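Local atomic coordinates of nuclear RNA export factor 2 (Drosophila melanogaster, PDB entry 6MRK), a protein that takes part in cotranscriptional transposon silencing in the ovary, in a complex with Piwi and Nxt1, and may also help export mRNA from the nucleus. Residues E20-E25 / K37-N42; H72-R77 / D86-G91; P103-D108 / G130-E135; T163-N168 / R177-N182. All coordinates share one frame; numbering follows the deposited sequence.

Contact 1 (E20-E25 / K37-N42)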
loop_
_atom_site.group_PDB
_atom_site.type_symbol
_atom_site.label_atom_id
_atom_site.label_comp_id
_atom_site.label_asym_id
_atom_site.label_seq_id
_atom_site.Cartn_x
_atom_site.Cartn_y
_atom_site.Cartn_z
ATOM N N GLU A 20 -4.673 -14.065 4.330
ATOM C CA GLU A 20 -5.834 -14.868 3.885
ATOM C C GLU A 20 -6.821 -15.095 5.039
ATOM O O GLU A 20 -7.953 -15.445 4.730
ATOM C CB GLU A 20 -5.360 -16.166 3.223
ATOM C CG GLU A 20 -4.581 -15.919 1.935
ATOM C CD GLU A 20 -3.938 -17.128 1.271
ATOM O OE1 GLU A 20 -3.032 -16.916 0.426
ATOM O OE2 GLU A 20 -4.336 -18.274 1.592
ATOM N N ASN A 21 -6.464 -14.876 6.300
ATOM C CA ASN A 21 -7.466 -14.911 7.403
ATOM C C ASN A 21 -8.089 -13.519 7.555
ATOM O O ASN A 21 -9.329 -13.411 7.585
ATOM C CB ASN A 21 -6.877 -15.409 8.727
ATOM C CG ASN A 21 -6.730 -16.917 8.770
ATOM O OD1 ASN A 21 -7.521 -17.647 8.178
ATOM N ND2 ASN A 21 -5.708 -17.403 9.446
ATOM N N TYR A 22 -7.251 -12.490 7.653
ATOM C CA TYR A 22 -7.658 -11.064 7.723
ATOM C C TYR A 22 -8.611 -10.693 6.575
ATOM O O TYR A 22 -9.620 -10.055 6.837
ATOM C CB TYR A 22 -6.443 -10.138 7.638
ATOM C CG TYR A 22 -6.873 -8.703 7.639
ATOM C CD1 TYR A 22 -7.383 -8.125 6.488
ATOM C CD2 TYR A 22 -6.913 -7.979 8.814
ATOM C CE1 TYR A 22 -7.868 -6.828 6.488
ATOM C CE2 TYR A 22 -7.390 -6.677 8.835
ATOM C CZ TYR A 22 -7.871 -6.095 7.665
ATOM O OH TYR A 22 -8.337 -4.804 7.643
ATOM N N LEU A 23 -8.262 -11.013 5.326
ATOM C CA LEU A 23 -9.110 -10.737 4.135
ATOM C C LEU A 23 -10.448 -11.463 4.283
ATOM O O LEU A 23 -11.487 -10.822 4.096
ATOM C CB LEU A 23 -8.379 -11.181 2.864
ATOM C CG LEU A 23 -7.661 -10.077 2.092
ATOM C CD1 LEU A 23 -7.169 -8.974 2.995
ATOM C CD2 LEU A 23 -6.498 -10.630 1.303
ATOM N N ARG A 24 -10.438 -12.756 4.611
ATOM C CA ARG A 24 -11.698 -13.522 4.755
ATOM C C ARG A 24 -12.579 -12.871 5.821
ATOM O O ARG A 24 -13.793 -12.899 5.646
ATOM C CB ARG A 24 -11.425 -14.986 5.085
ATOM C CG ARG A 24 -11.300 -15.864 3.848
ATOM C CD ARG A 24 -10.643 -17.196 4.178
ATOM N NE ARG A 24 -10.233 -17.997 3.019
ATOM C CZ ARG A 24 -8.997 -18.456 2.783
ATOM N NH1 ARG A 24 -7.997 -18.195 3.611
ATOM N NH2 ARG A 24 -8.764 -19.192 1.708
ATOM N N GLU A 25 -12.003 -12.307 6.877
ATOM C CA GLU A 25 -12.786 -11.774 8.019
ATOM C C GLU A 25 -13.245 -10.339 7.758
ATOM O O GLU A 25 -14.156 -9.894 8.473
ATOM C CB GLU A 25 -11.952 -11.830 9.287
ATOM C CG GLU A 25 -12.762 -11.597 10.543
ATOM C CD GLU A 25 -12.084 -12.157 11.788
ATOM O OE1 GLU A 25 -10.961 -12.726 11.659
ATOM O OE2 GLU A 25 -12.669 -12.027 12.883
ATOM N N LYS A 37 -9.051 -6.455 16.942
ATOM C CA LYS A 37 -7.917 -7.135 17.625
ATOM C C LYS A 37 -6.589 -6.813 16.950
ATOM O O LYS A 37 -5.594 -6.876 17.641
ATOM C CB LYS A 37 -8.094 -8.654 17.657
ATOM C CG LYS A 37 -8.319 -9.307 16.305
ATOM C CD LYS A 37 -8.164 -10.812 16.302
ATOM C CE LYS A 37 -9.029 -11.474 15.252
ATOM N NZ LYS A 37 -9.337 -12.871 15.620
ATOM N N TYR A 38 -6.548 -6.519 15.656
ATOM C CA TYR A 38 -5.257 -6.331 14.937
ATOM C C TYR A 38 -4.709 -4.929 15.167
ATOM O O TYR A 38 -3.515 -4.713 14.965
ATOM C CB TYR A 38 -5.375 -6.458 13.419
ATOM C CG TYR A 38 -5.813 -7.803 12.914
ATOM C CD1 TYR A 38 -4.937 -8.869 12.835
ATOM C CD2 TYR A 38 -7.116 -8.005 12.513
ATOM C CE1 TYR A 38 -5.358 -10.106 12.371
ATOM C CE2 TYR A 38 -7.553 -9.231 12.050
ATOM C CZ TYR A 38 -6.668 -10.277 11.965
ATOM O OH TYR A 38 -7.131 -11.466 11.503
ATOM N N TYR A 39 -5.589 -3.987 15.479
ATOM C CA TYR A 39 -5.260 -2.544 15.458
ATOM C C TYR A 39 -4.899 -2.154 16.883
ATOM O O TYR A 39 -5.190 -2.881 17.831
ATOM C CB TYR A 39 -6.392 -1.735 14.804
ATOM C CG TYR A 39 -6.554 -1.998 13.328
ATOM C CD1 TYR A 39 -5.822 -1.281 12.396
ATOM C CD2 TYR A 39 -7.401 -2.988 12.861
ATOM C CE1 TYR A 39 -5.936 -1.527 11.033
ATOM C CE2 TYR A 39 -7.531 -3.245 11.503
ATOM C CZ TYR A 39 -6.794 -2.514 10.585
ATOM O OH TYR A 39 -6.902 -2.770 9.254
ATOM N N SER A 40 -4.222 -1.037 17.018
ATOM C CA SER A 40 -3.762 -0.545 18.325
ATOM C C SER A 40 -4.039 0.955 18.394
ATOM O O SER A 40 -4.539 1.520 17.414
ATOM C CB SER A 40 -2.328 -0.853 18.502
ATOM O OG SER A 40 -1.567 0.222 18.001
ATOM N N GLU A 41 -3.690 1.559 19.520
ATOM C CA GLU A 41 -4.008 2.959 19.892
ATOM C C GLU A 41 -3.282 3.890 18.907
ATOM O O GLU A 41 -3.780 5.011 18.659
ATOM C CB GLU A 41 -3.587 3.169 21.354
ATOM C CG GLU A 41 -4.165 2.137 22.346
ATOM C CD GLU A 41 -3.581 0.714 22.448
ATOM O OE1 GLU A 41 -2.834 0.268 21.540
ATOM O OE2 GLU A 41 -3.895 0.022 23.442
ATOM N N ASN A 42 -2.166 3.413 18.339
ATOM C CA ASN A 42 -1.223 4.209 17.514
ATOM C C ASN A 42 -1.348 3.853 16.027
ATOM O O ASN A 42 -0.562 4.406 15.220
ATOM C CB ASN A 42 0.215 4.000 17.991
ATOM C CG ASN A 42 0.564 4.850 19.189
ATOM O OD1 ASN A 42 0.159 6.011 19.283
ATOM N ND2 ASN A 42 1.336 4.282 20.105
#
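With chi1 at 177°, the Tyr22 side chain leans off helix 12-27 to meet Tyr38 and Tyr39, whose CG atoms stand beside the backbone N (chi1 -63° and -68°). Helix 12-27 lies against the sheet of the NTF2-like domain, and the three rings join it to the loop that leads into strand 44-49. Tyr22 brings CD2 over one face of the Tyr38 ring, toward its rim, 3.5 Å from Tyr38 CE2. The planes are 59° apart, an oblique pairing. On the opposite face of Tyr38 lies the aliphatic CG of Lys37, which leaves that ring sandwiched between its chain neighbour and the helix. Tyr39 crosses Tyr22 at about a right angle, and the two hydroxyls hydrogen-bond, Tyr22 OH to Tyr39 OH at 3.0 Å, tying the ends of the rings together on the buried side. Farther in, Tyr22 packs edge-to-face with Phe160, while Tyr39 is covered by Cys92, Ile95 and Leu99 of helix 92-99. Toward the surface the contact thins. The extended Glu25 has Tyr38 OH as a near neighbour, 4.0 Å from its OE1, and its charge approaches that of Lys37, with Glu25 OE1 and Lys37 NZ 4.3 Å apart, too far for a salt bridge.

Contact 2 (H72-R77 / D86-G91)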
loop_
_atom_site.group_PDB
_atom_site.type_symbol
_atom_site.label_atom_id
_atom_site.label_comp_id
_atom_site.label_asym_id
_atom_site.label_seq_id
_atom_site.Cartn_x
_atom_site.Cartn_y
_atom_site.Cartn_z
ATOM N N HIS A 72 -14.542 8.691 1.822
ATOM C CA HIS A 72 -13.495 8.570 2.867
ATOM C C HIS A 72 -12.097 8.706 2.269
ATOM O O HIS A 72 -11.117 8.682 3.058
ATOM C CB HIS A 72 -13.586 7.202 3.540
ATOM C CG HIS A 72 -14.901 6.918 4.178
ATOM N ND1 HIS A 72 -15.332 7.609 5.297
ATOM C CD2 HIS A 72 -15.857 6.014 3.879
ATOM C CE1 HIS A 72 -16.515 7.155 5.652
ATOM N NE2 HIS A 72 -16.855 6.171 4.797
ATOM N N ALA A 73 -11.986 8.798 0.940
ATOM C CA ALA A 73 -10.696 8.633 0.239
ATOM C C ALA A 73 -9.826 9.854 0.514
ATOM O O ALA A 73 -10.360 10.901 0.884
ATOM C CB ALA A 73 -10.900 8.391 -1.230
ATOM N N ARG A 74 -8.523 9.658 0.386
ATOM C CA ARG A 74 -7.474 10.652 0.684
ATOM C C ARG A 74 -6.606 10.792 -0.556
ATOM O O ARG A 74 -6.375 9.794 -1.255
ATOM C CB ARG A 74 -6.644 10.169 1.868
ATOM C CG ARG A 74 -5.826 11.253 2.545
ATOM C CD ARG A 74 -4.720 10.637 3.373
ATOM N NE ARG A 74 -3.843 11.622 3.998
ATOM C CZ ARG A 74 -2.531 11.481 4.163
ATOM N NH1 ARG A 74 -1.916 10.397 3.725
ATOM N NH2 ARG A 74 -1.826 12.438 4.739
ATOM N N ASN A 75 -6.139 11.998 -0.819
ATOM C CA ASN A 75 -5.260 12.245 -1.979
ATOM C C ASN A 75 -4.583 13.600 -1.763
ATOM O O ASN A 75 -5.296 14.597 -1.542
ATOM C CB ASN A 75 -6.054 12.105 -3.273
ATOM C CG ASN A 75 -5.193 12.208 -4.509
ATOM O OD1 ASN A 75 -3.982 12.419 -4.430
ATOM N ND2 ASN A 75 -5.820 12.057 -5.658
ATOM N N LEU A 76 -3.252 13.604 -1.760
ATOM C CA LEU A 76 -2.424 14.806 -1.513
ATOM C C LEU A 76 -1.902 15.323 -2.842
ATOM O O LEU A 76 -1.138 16.297 -2.781
ATOM C CB LEU A 76 -1.226 14.466 -0.631
ATOM C CG LEU A 76 -1.474 13.480 0.504
ATOM C CD1 LEU A 76 -0.159 12.928 1.019
ATOM C CD2 LEU A 76 -2.254 14.143 1.615
ATOM N N ARG A 77 -2.232 14.666 -3.964
ATOM C CA ARG A 77 -1.840 15.162 -5.310
ATOM C C ARG A 77 -2.452 16.553 -5.488
ATOM O O ARG A 77 -3.685 16.632 -5.544
ATOM C CB ARG A 77 -2.306 14.209 -6.412
ATOM C CG ARG A 77 -2.023 14.715 -7.821
ATOM C CD ARG A 77 -0.563 14.544 -8.169
ATOM N NE ARG A 77 -0.257 14.881 -9.553
ATOM C CZ ARG A 77 0.975 15.080 -10.020
ATOM N NH1 ARG A 77 2.021 14.997 -9.211
ATOM N NH2 ARG A 77 1.162 15.361 -11.299
ATOM N N ASP A 86 -6.776 15.618 6.625
ATOM C CA ASP A 86 -8.012 15.185 5.926
ATOM C C ASP A 86 -7.761 13.752 5.442
ATOM O O ASP A 86 -6.733 13.533 4.759
ATOM C CB ASP A 86 -8.390 16.119 4.767
ATOM C CG ASP A 86 -8.996 17.473 5.135
ATOM O OD1 ASP A 86 -8.738 17.980 6.245
ATOM O OD2 ASP A 86 -9.720 18.030 4.285
ATOM N N GLY A 87 -8.608 12.807 5.863
ATOM C CA GLY A 87 -8.604 11.411 5.378
ATOM C C GLY A 87 -7.822 10.433 6.252
ATOM O O GLY A 87 -7.938 9.228 5.998
ATOM N N VAL A 88 -7.027 10.902 7.216
ATOM C CA VAL A 88 -6.128 10.035 8.033
ATOM C C VAL A 88 -6.893 9.564 9.261
ATOM O O VAL A 88 -7.174 10.395 10.102
ATOM C CB VAL A 88 -4.859 10.793 8.469
ATOM C CG1 VAL A 88 -3.905 9.901 9.251
ATOM C CG2 VAL A 88 -4.149 11.432 7.289
ATOM N N PHE A 89 -7.166 8.277 9.388
ATOM C CA PHE A 89 -7.888 7.717 10.554
ATOM C C PHE A 89 -6.861 7.115 11.504
ATOM O O PHE A 89 -5.991 6.363 11.044
ATOM C CB PHE A 89 -8.928 6.701 10.097
ATOM C CG PHE A 89 -9.681 7.193 8.899
ATOM C CD1 PHE A 89 -10.646 8.173 9.036
ATOM C CD2 PHE A 89 -9.396 6.710 7.634
ATOM C CE1 PHE A 89 -11.343 8.628 7.927
ATOM C CE2 PHE A 89 -10.098 7.163 6.532
ATOM C CZ PHE A 89 -11.061 8.129 6.678
ATOM N N PHE A 90 -6.963 7.447 12.786
ATOM C CA PHE A 90 -5.881 7.202 13.763
ATOM C C PHE A 90 -6.443 6.513 15.003
ATOM O O PHE A 90 -7.394 7.010 15.590
ATOM C CB PHE A 90 -5.185 8.527 14.072
ATOM C CG PHE A 90 -4.124 8.395 15.127
ATOM C CD1 PHE A 90 -2.917 7.778 14.835
ATOM C CD2 PHE A 90 -4.346 8.839 16.420
ATOM C CE1 PHE A 90 -1.943 7.630 15.810
ATOM C CE2 PHE A 90 -3.364 8.707 17.392
ATOM C CZ PHE A 90 -2.166 8.102 17.086
ATOM N N GLY A 91 -5.857 5.388 15.381
ATOM C CA GLY A 91 -6.307 4.601 16.539
ATOM C C GLY A 91 -7.371 3.588 16.159
ATOM O O GLY A 91 -8.192 3.897 15.290
HETATM O O HOH W 1 -8.469 8.131 3.828
#
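The carbonyl oxygen of His72 is approached by a water 2.8 Å away and by the edge of the Phe89 ring, whose CZ is 3.7 Å from His72 O. This joins the loop after helix 59-70 to the approach to strand 89-90, the outermost strand of the NTF2-like sheet within this chain. Gly87 O in turn sits over one face of the Phe89 ring. Arg74 makes the larger side-chain contact. Its CG stands opposite the backbone N (chi1 -162°) and the chain then runs extended to NE, passing Asp86 O, which lies 3.3 Å from Arg74 CG and at the edge of the guanidinium. The flat group is held between methyls, with Val88 CG2 over one face and Leu76 CD2 over the other. Its polar end looks past this contact: NH2 bonds to Ala84 O, and NH1 makes a salt bridge and a backbone hydrogen bond to the chain of another protein, probably the Nxt1 partner. Within the sandwich, the nearest approach is Arg74 NE to Val88 CG2, 3.3 Å.

Contact 3 (P103-D108 / G130-E135)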
loop_
_atom_site.group_PDB
_atom_site.type_symbol
_atom_site.label_atom_id
_atom_site.label_comp_id
_atom_site.label_asym_id
_atom_site.label_seq_id
_atom_site.Cartn_x
_atom_site.Cartn_y
_atom_site.Cartn_z
ATOM N N PRO A 103 -18.525 -1.120 1.925
ATOM C CA PRO A 103 -19.413 -2.179 1.466
ATOM C C PRO A 103 -18.895 -3.579 1.792
ATOM O O PRO A 103 -17.749 -3.759 2.087
ATOM C CB PRO A 103 -19.468 -1.992 -0.056
ATOM C CG PRO A 103 -18.242 -1.166 -0.382
ATOM C CD PRO A 103 -17.995 -0.291 0.830
ATOM N N ARG A 104 -19.796 -4.538 1.693
ATOM C CA ARG A 104 -19.470 -5.973 1.749
ATOM C C ARG A 104 -18.672 -6.332 0.501
ATOM O O ARG A 104 -18.976 -5.781 -0.580
ATOM C CB ARG A 104 -20.754 -6.796 1.803
ATOM C CG ARG A 104 -20.533 -8.143 2.456
ATOM C CD ARG A 104 -21.814 -8.911 2.554
ATOM N NE ARG A 104 -21.476 -10.301 2.787
ATOM C CZ ARG A 104 -22.339 -11.243 3.139
ATOM N NH1 ARG A 104 -23.621 -10.953 3.292
ATOM N NH2 ARG A 104 -21.913 -12.477 3.335
ATOM N N VAL A 105 -17.699 -7.228 0.648
ATOM C CA VAL A 105 -16.870 -7.706 -0.493
ATOM C C VAL A 105 -16.788 -9.230 -0.423
ATOM O O VAL A 105 -17.246 -9.798 0.567
ATOM C CB VAL A 105 -15.471 -7.052 -0.500
ATOM C CG1 VAL A 105 -15.548 -5.535 -0.583
ATOM C CG2 VAL A 105 -14.636 -7.479 0.700
ATOM N N THR A 106 -16.291 -9.822 -1.502
ATOM C CA THR A 106 -15.755 -11.197 -1.631
ATOM C C THR A 106 -14.459 -11.050 -2.439
ATOM O O THR A 106 -14.540 -10.619 -3.593
ATOM C CB THR A 106 -16.782 -12.109 -2.321
ATOM O OG1 THR A 106 -17.897 -12.268 -1.441
ATOM C CG2 THR A 106 -16.263 -13.481 -2.672
ATOM N N HIS A 107 -13.300 -11.337 -1.851
ATOM C CA HIS A 107 -12.005 -11.315 -2.573
ATOM C C HIS A 107 -11.908 -12.549 -3.474
ATOM O O HIS A 107 -12.344 -13.628 -3.053
ATOM C CB HIS A 107 -10.832 -11.255 -1.586
ATOM C CG HIS A 107 -10.901 -10.134 -0.614
ATOM N ND1 HIS A 107 -11.751 -10.163 0.467
ATOM C CD2 HIS A 107 -10.197 -8.983 -0.531
ATOM C CE1 HIS A 107 -11.590 -9.063 1.172
ATOM N NE2 HIS A 107 -10.632 -8.315 0.586
ATOM N N ASP A 108 -11.300 -12.402 -4.648
ATOM C CA ASP A 108 -10.947 -13.539 -5.539
ATOM C C ASP A 108 -9.531 -13.997 -5.163
ATOM O O ASP A 108 -8.564 -13.446 -5.685
ATOM C CB ASP A 108 -11.126 -13.140 -7.007
ATOM C CG ASP A 108 -10.642 -14.172 -8.021
ATOM O OD1 ASP A 108 -10.151 -15.236 -7.603
ATOM O OD2 ASP A 108 -10.732 -13.892 -9.231
ATOM N N GLY A 130 -4.990 -7.602 -5.827
ATOM C CA GLY A 130 -5.971 -8.621 -6.234
ATOM C C GLY A 130 -7.223 -8.031 -6.844
ATOM O O GLY A 130 -7.199 -6.853 -7.276
ATOM N N LEU A 131 -8.267 -8.852 -6.879
ATOM C CA LEU A 131 -9.582 -8.493 -7.433
ATOM C C LEU A 131 -10.613 -8.904 -6.392
ATOM O O LEU A 131 -10.478 -10.005 -5.809
ATOM C CB LEU A 131 -9.769 -9.222 -8.765
ATOM C CG LEU A 131 -11.166 -9.111 -9.372
ATOM C CD1 LEU A 131 -11.103 -8.685 -10.832
ATOM C CD2 LEU A 131 -11.941 -10.417 -9.226
ATOM N N LEU A 132 -11.568 -8.018 -6.125
ATOM C CA LEU A 132 -12.707 -8.335 -5.240
ATOM C C LEU A 132 -14.003 -7.904 -5.912
ATOM O O LEU A 132 -13.977 -7.088 -6.866
ATOM C CB LEU A 132 -12.531 -7.683 -3.864
ATOM C CG LEU A 132 -12.252 -6.179 -3.813
ATOM C CD1 LEU A 132 -13.510 -5.354 -4.041
ATOM C CD2 LEU A 132 -11.645 -5.812 -2.462
ATOM N N ARG A 133 -15.091 -8.505 -5.453
ATOM C CA ARG A 133 -16.447 -8.135 -5.899
ATOM C C ARG A 133 -17.060 -7.295 -4.780
ATOM O O ARG A 133 -17.090 -7.766 -3.633
ATOM C CB ARG A 133 -17.271 -9.369 -6.264
ATOM C CG ARG A 133 -18.757 -9.065 -6.362
ATOM C CD ARG A 133 -19.611 -10.251 -6.755
ATOM N NE ARG A 133 -19.378 -11.432 -5.932
ATOM C CZ ARG A 133 -18.915 -12.607 -6.368
ATOM N NH1 ARG A 133 -18.637 -12.801 -7.648
ATOM N NH2 ARG A 133 -18.758 -13.605 -5.512
ATOM N N ASP A 134 -17.458 -6.071 -5.112
ATOM C CA ASP A 134 -18.324 -5.223 -4.253
ATOM C C ASP A 134 -19.769 -5.725 -4.395
ATOM O O ASP A 134 -20.270 -5.876 -5.536
ATOM C CB ASP A 134 -18.153 -3.732 -4.570
ATOM C CG ASP A 134 -18.975 -2.794 -3.693
ATOM O OD1 ASP A 134 -20.045 -3.216 -3.209
ATOM O OD2 ASP A 134 -18.551 -1.636 -3.519
ATOM N N GLU A 135 -20.405 -5.998 -3.261
ATOM C CA GLU A 135 -21.746 -6.621 -3.214
ATOM C C GLU A 135 -22.699 -5.641 -2.566
ATOM O O GLU A 135 -22.294 -4.859 -1.706
ATOM C CB GLU A 135 -21.706 -7.919 -2.426
ATOM C CG GLU A 135 -20.515 -8.759 -2.802
ATOM C CD GLU A 135 -20.623 -10.181 -2.313
ATOM O OE1 GLU A 135 -21.107 -10.364 -1.181
ATOM O OE2 GLU A 135 -20.244 -11.092 -3.072
#
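Thr106 and Arg133 face each other as a hydrogen-bonded antiparallel pair, Arg133 N to Thr106 O at 2.9 Å and Thr106 N to Arg133 O at 3.1 Å. Beyond it Asp108 N reaches Leu131 O at 2.8 Å, and at the other end Glu135 N bonds to Arg104 O. On the face bearing Arg104, Thr106, Arg133 and Glu135 the polar side chains gather round one carboxylate. Arg133, bent at chi3 (52°), delivers NE in its guanidinium plane to the anti lone pair of Glu135 OE2, 3.0 Å away. Arg104 NE adds a long charge contact to Glu135 OE1, 4.0 Å, with OE1 well out of the guanidinium plane, so no N-H points at it. The other face is more buried and mixed: Val105 CG1 meets Leu132 CD1 at 4.0 Å, and the His107 ring lies alongside Leu132, its CD2 4.0 Å from Leu132 CD2. Asp134 also points to this face, with Pro103 CG against its OD2; Arg65 holds its OD1 in a salt bridge. One shell further out, Tyr69 packs on Pro103 and Val105, and Leu23 and the Phe156 ring pack against His107. The whole is one end of the long antiparallel hairpin 104-119/123-135, part of the strongly bent sheet of the NTF2-like fold.

Contact 4 (T163-N168 / R177-N182)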
loop_
_atom_site.group_PDB
_atom_site.type_symbol
_atom_site.label_atom_id
_atom_site.label_comp_id
_atom_site.label_asym_id
_atom_site.label_seq_id
_atom_site.Cartn_x
_atom_site.Cartn_y
_atom_site.Cartn_z
ATOM N N THR A 163 3.547 -5.283 13.370
ATOM C CA THR A 163 4.573 -5.597 14.386
ATOM C C THR A 163 4.191 -6.905 15.054
ATOM O O THR A 163 2.981 -7.254 15.074
ATOM C CB THR A 163 4.685 -4.527 15.465
ATOM O OG1 THR A 163 3.340 -4.297 15.888
ATOM C CG2 THR A 163 5.337 -3.252 14.983
ATOM N N PHE A 164 5.209 -7.574 15.571
ATOM C CA PHE A 164 5.133 -8.871 16.273
ATOM C C PHE A 164 5.423 -8.613 17.755
ATOM O O PHE A 164 6.453 -7.998 18.086
ATOM C CB PHE A 164 6.116 -9.828 15.599
ATOM C CG PHE A 164 5.843 -10.152 14.150
ATOM C CD1 PHE A 164 4.574 -10.027 13.609
ATOM C CD2 PHE A 164 6.844 -10.650 13.338
ATOM C CE1 PHE A 164 4.324 -10.366 12.290
ATOM C CE2 PHE A 164 6.589 -10.980 12.016
ATOM C CZ PHE A 164 5.331 -10.843 11.495
ATOM N N ASP A 165 4.493 -9.005 18.619
ATOM C CA ASP A 165 4.566 -8.821 20.092
ATOM C C ASP A 165 4.361 -10.179 20.755
ATOM O O ASP A 165 3.468 -10.918 20.288
ATOM C CB ASP A 165 3.447 -7.929 20.625
ATOM C CG ASP A 165 3.136 -6.711 19.779
ATOM O OD1 ASP A 165 3.738 -6.572 18.704
ATOM O OD2 ASP A 165 2.274 -5.915 20.203
ATOM N N GLU A 166 5.096 -10.483 21.829
ATOM C CA GLU A 166 4.932 -11.790 22.526
ATOM C C GLU A 166 3.538 -11.772 23.183
ATOM O O GLU A 166 3.250 -10.871 24.004
ATOM C CB GLU A 166 6.113 -12.134 23.456
ATOM C CG GLU A 166 6.753 -13.503 23.160
ATOM C CD GLU A 166 7.508 -13.655 21.826
ATOM O OE1 GLU A 166 8.689 -13.218 21.748
ATOM O OE2 GLU A 166 6.924 -14.212 20.847
ATOM N N ALA A 167 2.661 -12.665 22.725
ATOM C CA ALA A 167 1.331 -12.900 23.319
ATOM C C ALA A 167 1.587 -13.479 24.706
ATOM O O ALA A 167 2.534 -14.300 24.854
ATOM C CB ALA A 167 0.516 -13.831 22.459
ATOM N N ASN A 168 0.831 -13.028 25.684
ATOM C CA ASN A 168 1.082 -13.408 27.038
ATOM C C ASN A 168 -0.033 -14.270 27.535
ATOM O O ASN A 168 -0.742 -13.939 28.465
ATOM C CB ASN A 168 1.239 -12.186 27.901
ATOM C CG ASN A 168 2.631 -11.653 27.880
ATOM O OD1 ASN A 168 2.849 -10.458 27.996
ATOM N ND2 ASN A 168 3.586 -12.538 27.731
ATOM N N ARG A 177 1.670 -12.242 18.719
ATOM C CA ARG A 177 0.409 -11.577 18.316
ATOM C C ARG A 177 0.774 -10.575 17.215
ATOM O O ARG A 177 1.816 -9.877 17.336
ATOM C CB ARG A 177 -0.269 -10.957 19.545
ATOM C CG ARG A 177 -1.381 -9.965 19.228
ATOM C CD ARG A 177 -2.589 -10.032 20.155
ATOM N NE ARG A 177 -2.279 -9.891 21.578
ATOM C CZ ARG A 177 -2.513 -10.811 22.520
ATOM N NH1 ARG A 177 -3.068 -11.976 22.214
ATOM N NH2 ARG A 177 -2.184 -10.558 23.776
ATOM N N LEU A 178 -0.004 -10.563 16.139
ATOM C CA LEU A 178 0.226 -9.634 15.009
ATOM C C LEU A 178 -0.551 -8.362 15.312
ATOM O O LEU A 178 -1.715 -8.473 15.733
ATOM C CB LEU A 178 -0.222 -10.268 13.693
ATOM C CG LEU A 178 0.227 -9.498 12.451
ATOM C CD1 LEU A 178 0.771 -10.441 11.391
ATOM C CD2 LEU A 178 -0.900 -8.653 11.875
ATOM N N LYS A 179 0.087 -7.209 15.158
ATOM C CA LYS A 179 -0.629 -5.920 15.259
ATOM C C LYS A 179 -0.384 -5.169 13.962
ATOM O O LYS A 179 0.744 -5.220 13.471
ATOM C CB LYS A 179 -0.160 -5.100 16.469
ATOM C CG LYS A 179 -0.741 -5.470 17.833
ATOM C CD LYS A 179 -2.204 -5.810 17.836
ATOM C CE LYS A 179 -2.969 -5.103 18.927
ATOM N NZ LYS A 179 -4.299 -5.720 19.114
ATOM N N ILE A 180 -1.406 -4.498 13.440
ATOM C CA ILE A 180 -1.233 -3.589 12.276
ATOM C C ILE A 180 -0.901 -2.190 12.795
ATOM O O ILE A 180 -1.637 -1.652 13.632
ATOM C CB ILE A 180 -2.453 -3.599 11.348
ATOM C CG1 ILE A 180 -2.786 -5.015 10.882
ATOM C CG2 ILE A 180 -2.189 -2.682 10.171
ATOM C CD1 ILE A 180 -4.193 -5.162 10.391
ATOM N N ALA A 181 0.198 -1.649 12.300
ATOM C CA ALA A 181 0.710 -0.311 12.637
ATOM C C ALA A 181 0.279 0.667 11.542
ATOM O O ALA A 181 -0.133 1.777 11.879
ATOM C CB ALA A 181 2.207 -0.401 12.769
ATOM N N ASN A 182 0.416 0.259 10.277
ATOM C CA ASN A 182 0.016 1.045 9.086
ATOM C C ASN A 182 -0.687 0.105 8.113
ATOM O O ASN A 182 -0.271 -1.064 7.995
ATOM C CB ASN A 182 1.191 1.780 8.444
ATOM C CG ASN A 182 1.867 2.736 9.405
ATOM O OD1 ASN A 182 1.747 3.950 9.262
ATOM N ND2 ASN A 182 2.587 2.204 10.381
#
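Thr163 and Lys179 form a hydrogen-bonded pair in the tight part of this contact, within the antiparallel hairpin of strands 152-166 and 176-188 of the NTF2-like domain. Thr163 N lies 2.8 Å from Lys179 O, and Lys179 N 2.9 Å from Thr163 O. Asp165 and Arg177 repeat the pattern two residues on just as firmly, Arg177 N reaching Asp165 O at 2.7 Å. Between these pairs the non-hydrogen-bonded Phe164 and Leu178 send their side chains together toward helix 12-27, where Leu14 packs on Phe164 and Phe18 on Leu178; Leu178 CD1 meets the edge of the Phe164 ring, 3.7 Å from its CE1. On the other face Thr163 OG1 lies 3.6 Å from Lys179 CB. Beyond Lys179 the strand changes direction at Ala181, and Ala181 and Asn182 both face Val161 in a classic beta bulge, with the chain of another protein packing on them and on Thr163.

The side chains of Asp165, Arg177 and Ala167 make the looser side. Asp165 OD2 stands beside the Lys179 methylene CG rather than its ammonium. Lys179 bends at chi2 (-40°) and carries NZ away to the 37-42 loop, where Tyr39 O makes a weak bond. Arg177, bent at chi2 and chi3, turns beyond the end of strand 163-166 to the exposed side, and Ala167 CB sits over one face of its guanidinium, 4.0 Å from Arg177 NH1.

Overall arrangement
From the N terminus, contact 1 has 11 residues between its segments, including the end of helix 12-27, and ties that helix to the approach to strand 44-49. Contact 2 closes a loop of eight residues within the connection from helix 59-70 to strand 89-90. Contact 3 joins the open end of hairpin 104-119/123-135, while contact 4 joins 152-166/176-188 close to its connection. They follow in series; none nests in or crosses another. In space contact 1 touches the other three: Tyr38 O probably bonds to Ile180 N of contact 4, Asn42 O packs on Phe90 of contact 2, and Leu23 O on His107 of contact 3. Contacts 3 and 4, about 26 Å apart between centres, lie on opposite sides of the domain but share its sheet.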